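Local structure of glycine betaine, L-proline ABC transporter, glycine/betaine/L-proline-binding protein (ProX) (Borrelia burgdorferi, 3TMG) at residues 30-35 and 46-51; 36-41 and 258-263. The protein binds glycine betaine as the substrate-binding protein of an ABC transporter and probably delivers it, and perhaps related amines such as carnitine, for uptake. All blocks are in the same frame, centred on the assembly; numbering follows the deposited sequence.

Contact 1: 30-35 and 46-51; sequences AATNVL and AEIFSV
Ile-48 of segment 46-51, on strand 44-50, packs against Thr-32 and Asn-33 of helix 30-35. The nearest CA atoms, those of Thr-32 and Ile-48, are 7.2 Å apart. At the start of the strand segment, Ala-46 points its CB toward the helix but meets it further along, at Phe-39. The backbone of Glu-47 is hydrogen-bonded to Val-18 and Ile-20 of strand 16-22. Ile-48 then carries the contact with both of its branches. Its CG2 lies 3.6 Å from CG2 of Thr-32, and the two side chains meet at a slant. With chi1 of -59°, OG1 of Thr-32 lies opposite the carbonyl carbon and CG2 opposite the backbone N, which turns the methyl to the strand. Its OG1 is instead hydrogen-bonded to the backbone oxygen of Glu-28, one turn back, so the hydroxyl is satisfied within the helix. The longer branch of Ile-48 has CG1 between its backbone N and carbonyl carbon (chi1 65°). It carries CD1 to the amide of Asn-33, 3.8 Å from ND2. CG and OD1 of Asn-33 are almost as near, so the methyl rests over the flat of the amide. The CB of Asn-33 points away from the strand, but its amide folds back, and ND2 is hydrogen-bonded to the backbone oxygen of Thr-29. Phe-49 points away from the helix and pairs through its backbone with Ile-20 and Tyr-22. Helix 26-41 thus lies against the parallel strands 16-22 and 44-50, a beta-alpha-beta crossover as expected in the periplasmic-binding-protein fold.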
ATOM      1  N   ALA A  30       3.075   6.582  -4.597  1.00 12.32           N
ATOM      2  CA  ALA A  30       2.501   7.038  -5.913  1.00 12.32           C
ATOM      3  C   ALA A  30       1.191   7.784  -5.769  1.00 12.33           C
ATOM      4  O   ALA A  30       1.037   8.929  -6.256  1.00 12.12           O
ATOM      5  CB  ALA A  30       2.335   5.888  -6.895  1.00 12.40           C
ATOM      6  N   ALA A  31       0.224   7.159  -5.104  1.00 11.47           N
ATOM      7  CA  ALA A  31      -1.083   7.828  -4.853  1.00 11.42           C
ATOM      8  C   ALA A  31      -0.989   9.134  -4.101  1.00 11.93           C
ATOM      9  O   ALA A  31      -1.691  10.116  -4.424  1.00 12.14           O
ATOM     10  CB  ALA A  31      -2.039   6.895  -4.100  1.00 11.09           C
ATOM     11  N   THR A  32      -0.141   9.169  -3.064  1.00 11.75           N
ATOM     12  CA  THR A  32      -0.050  10.346  -2.208  1.00 11.83           C
ATOM     13  C   THR A  32       0.589  11.546  -2.944  1.00 12.19           C
ATOM     14  O   THR A  32       0.107  12.685  -2.836  1.00 12.40           O
ATOM     15  CB  THR A  32       0.663   9.986  -0.865  1.00 11.83           C
ATOM     16  OG1 THR A  32      -0.119   8.940  -0.242  1.00 12.21           O
ATOM     17  CG2 THR A  32       0.650  11.185   0.068  1.00 12.68           C
ATOM     18  N   ASN A  33       1.649  11.272  -3.714  1.00 12.02           N
ATOM     19  CA  ASN A  33       2.241  12.287  -4.594  1.00 12.63           C
ATOM     20  C   ASN A  33       1.311  12.760  -5.713  1.00 12.96           C
ATOM     21  O   ASN A  33       1.258  13.966  -6.003  1.00 13.34           O
ATOM     22  CB  ASN A  33       3.597  11.823  -5.150  1.00 12.72           C
ATOM     23  CG  ASN A  33       4.747  12.073  -4.179  1.00 13.05           C
ATOM     24  OD1 ASN A  33       5.347  13.131  -4.221  1.00 14.09           O
ATOM     25  ND2 ASN A  33       5.096  11.073  -3.332  1.00 12.65           N
ATOM     26  N   VAL A  34       0.544  11.847  -6.289  1.00 12.56           N
ATOM     27  CA  VAL A  34      -0.506  12.275  -7.262  1.00 13.46           C
ATOM     28  C   VAL A  34      -1.493  13.249  -6.596  1.00 14.24           C
ATOM     29  O   VAL A  34      -1.728  14.325  -7.136  1.00 14.88           O
ATOM     30  CB  VAL A  34      -1.279  11.091  -7.864  1.00 12.97           C
ATOM     31  CG1 VAL A  34      -2.551  11.571  -8.617  1.00 13.82           C
ATOM     32  CG2 VAL A  34      -0.369  10.341  -8.819  1.00 12.91           C
ATOM     33  N   LEU A  35      -2.038  12.890  -5.429  1.00 14.26           N
ATOM     34  CA  LEU A  35      -2.964  13.797  -4.742  1.00 15.63           C
ATOM     35  C   LEU A  35      -2.309  15.111  -4.307  1.00 16.32           C
ATOM     36  O   LEU A  35      -2.928  16.195  -4.354  1.00 17.01           O
ATOM     37  CB  LEU A  35      -3.689  13.101  -3.599  1.00 15.94           C
ATOM     38  CG  LEU A  35      -4.822  12.155  -4.039  1.00 16.51           C
ATOM     39  CD1 LEU A  35      -5.635  11.706  -2.827  1.00 18.06           C
ATOM     40  CD2 LEU A  35      -5.804  12.743  -5.070  1.00 17.07           C
ATOM     41  N   ALA A  46      -0.121  21.788  -0.200  1.00 24.48           N
ATOM     42  CA  ALA A  46      -0.431  20.397   0.101  1.00 22.92           C
ATOM     43  C   ALA A  46       0.810  19.776   0.708  1.00 22.00           C
ATOM     44  O   ALA A  46       1.824  19.669   0.034  1.00 22.10           O
ATOM     45  CB  ALA A  46      -0.830  19.666  -1.174  1.00 22.07           C
ATOM     46  N   GLU A  47       0.754  19.417   1.983  1.00 20.70           N
ATOM     47  CA  GLU A  47       1.911  18.776   2.607  1.00 20.02           C
ATOM     48  C   GLU A  47       1.638  17.284   2.779  1.00 18.00           C
ATOM     49  O   GLU A  47       0.578  16.916   3.247  1.00 17.26           O
ATOM     50  CB  GLU A  47       2.155  19.354   3.966  1.00 21.39           C
ATOM     51  CG  GLU A  47       2.453  20.845   3.934  1.00 23.53           C
ATOM     52  CD  GLU A  47       2.553  21.371   5.343  1.00 25.84           C
ATOM     53  OE1 GLU A  47       3.617  21.172   5.965  1.00 28.49           O
ATOM     54  OE2 GLU A  47       1.587  21.951   5.849  1.00 26.79           O
ATOM     55  N   ILE A  48       2.621  16.466   2.459  1.00 16.45           N
ATOM     56  CA  ILE A  48       2.490  15.019   2.665  1.00 15.67           C
ATOM     57  C   ILE A  48       3.506  14.582   3.704  1.00 16.30           C
ATOM     58  O   ILE A  48       4.607  15.166   3.826  1.00 17.01           O
ATOM     59  CB  ILE A  48       2.568  14.217   1.347  1.00 14.65           C
ATOM     60  CG1 ILE A  48       3.938  14.320   0.675  1.00 14.68           C
ATOM     61  CG2 ILE A  48       1.424  14.644   0.403  1.00 14.49           C
ATOM     62  CD1 ILE A  48       4.063  13.399  -0.549  1.00 14.62           C
ATOM     63  N   PHE A  49       3.132  13.587   4.480  1.00 16.30           N
ATOM     64  CA  PHE A  49       3.977  13.184   5.608  1.00 17.22           C
ATOM     65  C   PHE A  49       4.219  11.686   5.625  1.00 16.54           C
ATOM     66  O   PHE A  49       3.268  10.901   5.779  1.00 16.37           O
ATOM     67  CB  PHE A  49       3.322  13.600   6.911  1.00 18.35           C
ATOM     68  CG  PHE A  49       3.194  15.075   7.077  1.00 19.86           C
ATOM     69  CD1 PHE A  49       4.252  15.825   7.548  1.00 21.02           C
ATOM     70  CD2 PHE A  49       2.008  15.724   6.732  1.00 20.32           C
ATOM     71  CE1 PHE A  49       4.123  17.206   7.738  1.00 22.78           C
ATOM     72  CE2 PHE A  49       1.885  17.098   6.899  1.00 21.57           C
ATOM     73  CZ  PHE A  49       2.939  17.837   7.405  1.00 22.81           C
ATOM     74  N   SER A  50       5.494  11.304   5.485  1.00 16.35           N
ATOM     75  CA  SER A  50       5.879   9.898   5.425  1.00 16.07           C
ATOM     76  C   SER A  50       6.156   9.454   6.856  1.00 16.40           C
ATOM     77  O   SER A  50       7.048   9.970   7.486  1.00 17.26           O
ATOM     78  CB  SER A  50       7.116   9.730   4.540  1.00 16.40           C
ATOM     79  OG  SER A  50       7.516   8.364   4.484  1.00 16.17           O
ATOM     80  N   VAL A  51       5.339   8.537   7.374  1.00 16.11           N
ATOM     81  CA  VAL A  51       5.402   8.121   8.755  1.00 16.63           C
ATOM     82  C   VAL A  51       5.277   6.587   8.852  1.00 16.57           C
ATOM     83  O   VAL A  51       5.242   5.876   7.814  1.00 15.80           O
ATOM     84  CB  VAL A  51       4.325   8.853   9.607  1.00 16.95           C
ATOM     85  CG1 VAL A  51       4.587  10.350   9.638  1.00 17.59           C
ATOM     86  CG2 VAL A  51       2.919   8.570   9.074  1.00 16.33           C
TER

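Contact 2: 36-41 and 258-263; sequences KVVFEK and EFVEKN
Helix segments 36-41 and 258-262 pass each other with their axes 10.1 Å apart at an angle of 68°, nearest at the CA atoms of Val-38 and Val-260. Val-260 points at the other helix and touches three of its side chains. Its CG2 lies 3.6 Å from CG1 of Val-37, the tightest approach here. The two side chains lie alongside each other, pointing opposite ways. Val-38 comes in at about a right angle, with its CG2 4.0 Å from CG2 of Val-260. The other methyl, CG1 of Val-260, meets the aliphatic part of Lys-41, 3.9 Å from CD. The far end of the Lys-41 chain is kinked, and NZ is hydrogen-bonded to the backbone oxygen of Leu-278. Phe-279, near the C-terminus, also packs on Val-38, Lys-41 and Val-260.

Where helix 252-262 ends, Asn-263 folds back on it. Its ND2 donates to O of Phe-259 at 2.9 Å, with an N-H...O angle of 155°. The same nitrogen sits over one face of the Phe-259 ring, near the rim.

This is a steeply crossed helix pair with an apolar valine centre and a lysine at its margin. It joins the helix of the beta-alpha-beta unit to a C-terminal helix of the binding-protein fold, away from the ligand pocket.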
ATOM      1  N   LYS A  36      -1.034  15.042  -3.925  1.00 15.64           N
ATOM      2  CA  LYS A  36      -0.324  16.266  -3.638  1.00 16.20           C
ATOM      3  C   LYS A  36      -0.368  17.232  -4.853  1.00 16.41           C
ATOM      4  O   LYS A  36      -0.629  18.430  -4.711  1.00 17.05           O
ATOM      5  CB  LYS A  36       1.120  15.942  -3.261  1.00 16.08           C
ATOM      6  CG  LYS A  36       1.896  17.188  -2.868  1.00 17.84           C
ATOM      7  CD  LYS A  36       3.283  16.747  -2.420  1.00 18.10           C
ATOM      8  CE  LYS A  36       4.265  17.760  -2.879  1.00 20.07           C
ATOM      9  NZ  LYS A  36       4.837  18.410  -1.688  1.00 21.91           N
ATOM     10  N   VAL A  37      -0.068  16.705  -6.032  1.00 15.93           N
ATOM     11  CA  VAL A  37      -0.085  17.487  -7.288  1.00 16.79           C
ATOM     12  C   VAL A  37      -1.486  18.041  -7.589  1.00 17.73           C
ATOM     13  O   VAL A  37      -1.641  19.213  -7.915  1.00 18.83           O
ATOM     14  CB  VAL A  37       0.472  16.642  -8.462  1.00 16.29           C
ATOM     15  CG1 VAL A  37       0.287  17.374  -9.788  1.00 17.38           C
ATOM     16  CG2 VAL A  37       1.960  16.368  -8.214  1.00 15.69           C
ATOM     17  N   VAL A  38      -2.506  17.200  -7.442  1.00 17.33           N
ATOM     18  CA  VAL A  38      -3.896  17.622  -7.613  1.00 18.49           C
ATOM     19  C   VAL A  38      -4.259  18.808  -6.684  1.00 19.59           C
ATOM     20  O   VAL A  38      -4.751  19.859  -7.173  1.00 20.44           O
ATOM     21  CB  VAL A  38      -4.839  16.429  -7.387  1.00 17.70           C
ATOM     22  CG1 VAL A  38      -6.277  16.898  -7.398  1.00 18.82           C
ATOM     23  CG2 VAL A  38      -4.584  15.368  -8.455  1.00 17.29           C
ATOM     24  N   PHE A  39      -3.974  18.676  -5.375  1.00 19.18           N
ATOM     25  CA  PHE A  39      -4.248  19.766  -4.427  1.00 20.39           C
ATOM     26  C   PHE A  39      -3.439  21.043  -4.733  1.00 21.77           C
ATOM     27  O   PHE A  39      -3.952  22.158  -4.611  1.00 22.83           O
ATOM     28  CB  PHE A  39      -4.040  19.326  -2.986  1.00 20.03           C
ATOM     29  CG  PHE A  39      -5.157  18.515  -2.426  1.00 20.02           C
ATOM     30  CD1 PHE A  39      -6.456  19.021  -2.388  1.00 21.15           C
ATOM     31  CD2 PHE A  39      -4.922  17.252  -1.883  1.00 19.19           C
ATOM     32  CE1 PHE A  39      -7.498  18.255  -1.853  1.00 21.26           C
ATOM     33  CE2 PHE A  39      -5.949  16.506  -1.343  1.00 19.33           C
ATOM     34  CZ  PHE A  39      -7.248  17.000  -1.329  1.00 19.60           C
ATOM     35  N   GLU A  40      -2.174  20.893  -5.124  1.00 21.68           N
ATOM     36  CA  GLU A  40      -1.385  22.047  -5.554  1.00 23.11           C
ATOM     37  C   GLU A  40      -2.035  22.791  -6.713  1.00 24.59           C
ATOM     38  O   GLU A  40      -2.079  24.045  -6.692  1.00 25.45           O
ATOM     39  CB  GLU A  40       0.042  21.676  -5.926  1.00 22.77           C
ATOM     40  CG  GLU A  40       0.883  21.277  -4.725  1.00 22.85           C
ATOM     41  CD  GLU A  40       2.254  20.719  -5.100  1.00 23.35           C
ATOM     42  OE1 GLU A  40       2.517  20.392  -6.276  1.00 23.47           O
ATOM     43  OE2 GLU A  40       3.092  20.602  -4.190  1.00 23.64           O
ATOM     44  N   LYS A  41      -2.512  22.049  -7.715  1.00 23.75           N
ATOM     45  CA  LYS A  41      -3.146  22.695  -8.866  1.00 25.66           C
ATOM     46  C   LYS A  41      -4.439  23.406  -8.495  1.00 27.18           C
ATOM     47  O   LYS A  41      -4.803  24.402  -9.145  1.00 28.84           O
ATOM     48  CB  LYS A  41      -3.346  21.734 -10.013  1.00 25.05           C
ATOM     49  CG  LYS A  41      -2.055  21.520 -10.774  1.00 25.37           C
ATOM     50  CD  LYS A  41      -2.138  20.279 -11.628  1.00 25.47           C
ATOM     51  CE  LYS A  41      -2.893  20.579 -12.919  1.00 27.32           C
ATOM     52  NZ  LYS A  41      -2.458  21.897 -13.475  1.00 28.97           N
ATOM     53  N   GLU A 258       3.839  14.616 -14.032  1.00 20.95           N
ATOM     54  CA  GLU A 258       3.604  14.026 -15.368  1.00 22.57           C
ATOM     55  C   GLU A 258       2.298  13.202 -15.429  1.00 20.77           C
ATOM     56  O   GLU A 258       1.524  13.343 -16.379  1.00 20.53           O
ATOM     57  CB  GLU A 258       4.775  13.147 -15.844  1.00 25.07           C
ATOM     58  CG  GLU A 258       6.105  13.874 -15.918  1.00 31.78           C
ATOM     59  CD  GLU A 258       7.248  12.962 -16.385  1.00 37.25           C
ATOM     60  OE1 GLU A 258       6.979  12.079 -17.242  1.00 42.29           O
ATOM     61  OE2 GLU A 258       8.397  13.128 -15.897  1.00 39.09           O
ATOM     62  N   PHE A 259       2.062  12.366 -14.424  1.00 18.64           N
ATOM     63  CA  PHE A 259       0.818  11.551 -14.371  1.00 18.25           C
ATOM     64  C   PHE A 259      -0.446  12.423 -14.470  1.00 18.36           C
ATOM     65  O   PHE A 259      -1.371  12.132 -15.246  1.00 19.22           O
ATOM     66  CB  PHE A 259       0.772  10.722 -13.081  1.00 17.10           C
ATOM     67  CG  PHE A 259      -0.484   9.940 -12.931  1.00 16.55           C
ATOM     68  CD1 PHE A 259      -1.610  10.518 -12.379  1.00 16.68           C
ATOM     69  CD2 PHE A 259      -0.529   8.611 -13.312  1.00 16.20           C
ATOM     70  CE1 PHE A 259      -2.812   9.789 -12.271  1.00 17.20           C
ATOM     71  CE2 PHE A 259      -1.705   7.861 -13.159  1.00 16.32           C
ATOM     72  CZ  PHE A 259      -2.854   8.451 -12.644  1.00 16.45           C
ATOM     73  N   VAL A 260      -0.462  13.501 -13.707  1.00 18.11           N
ATOM     74  CA  VAL A 260      -1.618  14.414 -13.670  1.00 18.87           C
ATOM     75  C   VAL A 260      -1.838  15.123 -15.030  1.00 20.52           C
ATOM     76  O   VAL A 260      -2.982  15.256 -15.483  1.00 20.41           O
ATOM     77  CB  VAL A 260      -1.495  15.405 -12.481  1.00 18.78           C
ATOM     78  CG1 VAL A 260      -2.503  16.564 -12.599  1.00 19.55           C
ATOM     79  CG2 VAL A 260      -1.700  14.659 -11.161  1.00 17.14           C
ATOM     80  N   GLU A 261      -0.732  15.528 -15.675  1.00 20.96           N
ATOM     81  CA  GLU A 261      -0.767  16.095 -17.033  1.00 22.82           C
ATOM     82  C   GLU A 261      -1.271  15.087 -18.075  1.00 23.47           C
ATOM     83  O   GLU A 261      -2.076  15.464 -18.942  1.00 24.58           O
ATOM     84  CB  GLU A 261       0.612  16.664 -17.421  1.00 23.05           C
ATOM     85  N   LYS A 262      -0.825  13.835 -17.974  1.00 22.23           N
ATOM     86  CA  LYS A 262      -1.155  12.775 -18.922  1.00 23.24           C
ATOM     87  C   LYS A 262      -2.557  12.169 -18.724  1.00 23.07           C
ATOM     88  O   LYS A 262      -3.107  11.607 -19.647  1.00 23.82           O
ATOM     89  CB  LYS A 262      -0.118  11.632 -18.852  1.00 22.67           C
ATOM     90  N   ASN A 263      -3.140  12.315 -17.549  1.00 21.63           N
ATOM     91  CA  ASN A 263      -4.414  11.652 -17.267  1.00 21.79           C
ATOM     92  C   ASN A 263      -5.466  12.656 -16.807  1.00 22.65           C
ATOM     93  O   ASN A 263      -6.191  12.419 -15.820  1.00 21.65           O
ATOM     94  CB  ASN A 263      -4.210  10.514 -16.246  1.00 19.88           C
ATOM     95  CG  ASN A 263      -3.238   9.464 -16.747  1.00 19.43           C
ATOM     96  OD1 ASN A 263      -3.616   8.565 -17.490  1.00 19.73           O
ATOM     97  ND2 ASN A 263      -1.975   9.562 -16.322  1.00 19.01           N
TER

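Both contacts use helix 26-41. Contact 1 uses the middle of the helix, against strand 44-50, and contact 2 uses its C-terminal end, against helix 252-262. Their centres are about 12 Å apart. Both are buried contacts, and only contact 2 includes an exposed residue, Lys-41. Neither has a hydrogen bond across it. Both are apolar in character, but contact 1 sets methyls against polar side chains satisfied within the helix, whereas contact 2 is branched aliphatic with lysine methylenes at the edge. The two also touch: Ile-48 CG2 lies 3.9 Å from Lys-36 CB, and Val-34 CG2 lies 3.8 Å from Phe-259 CD1.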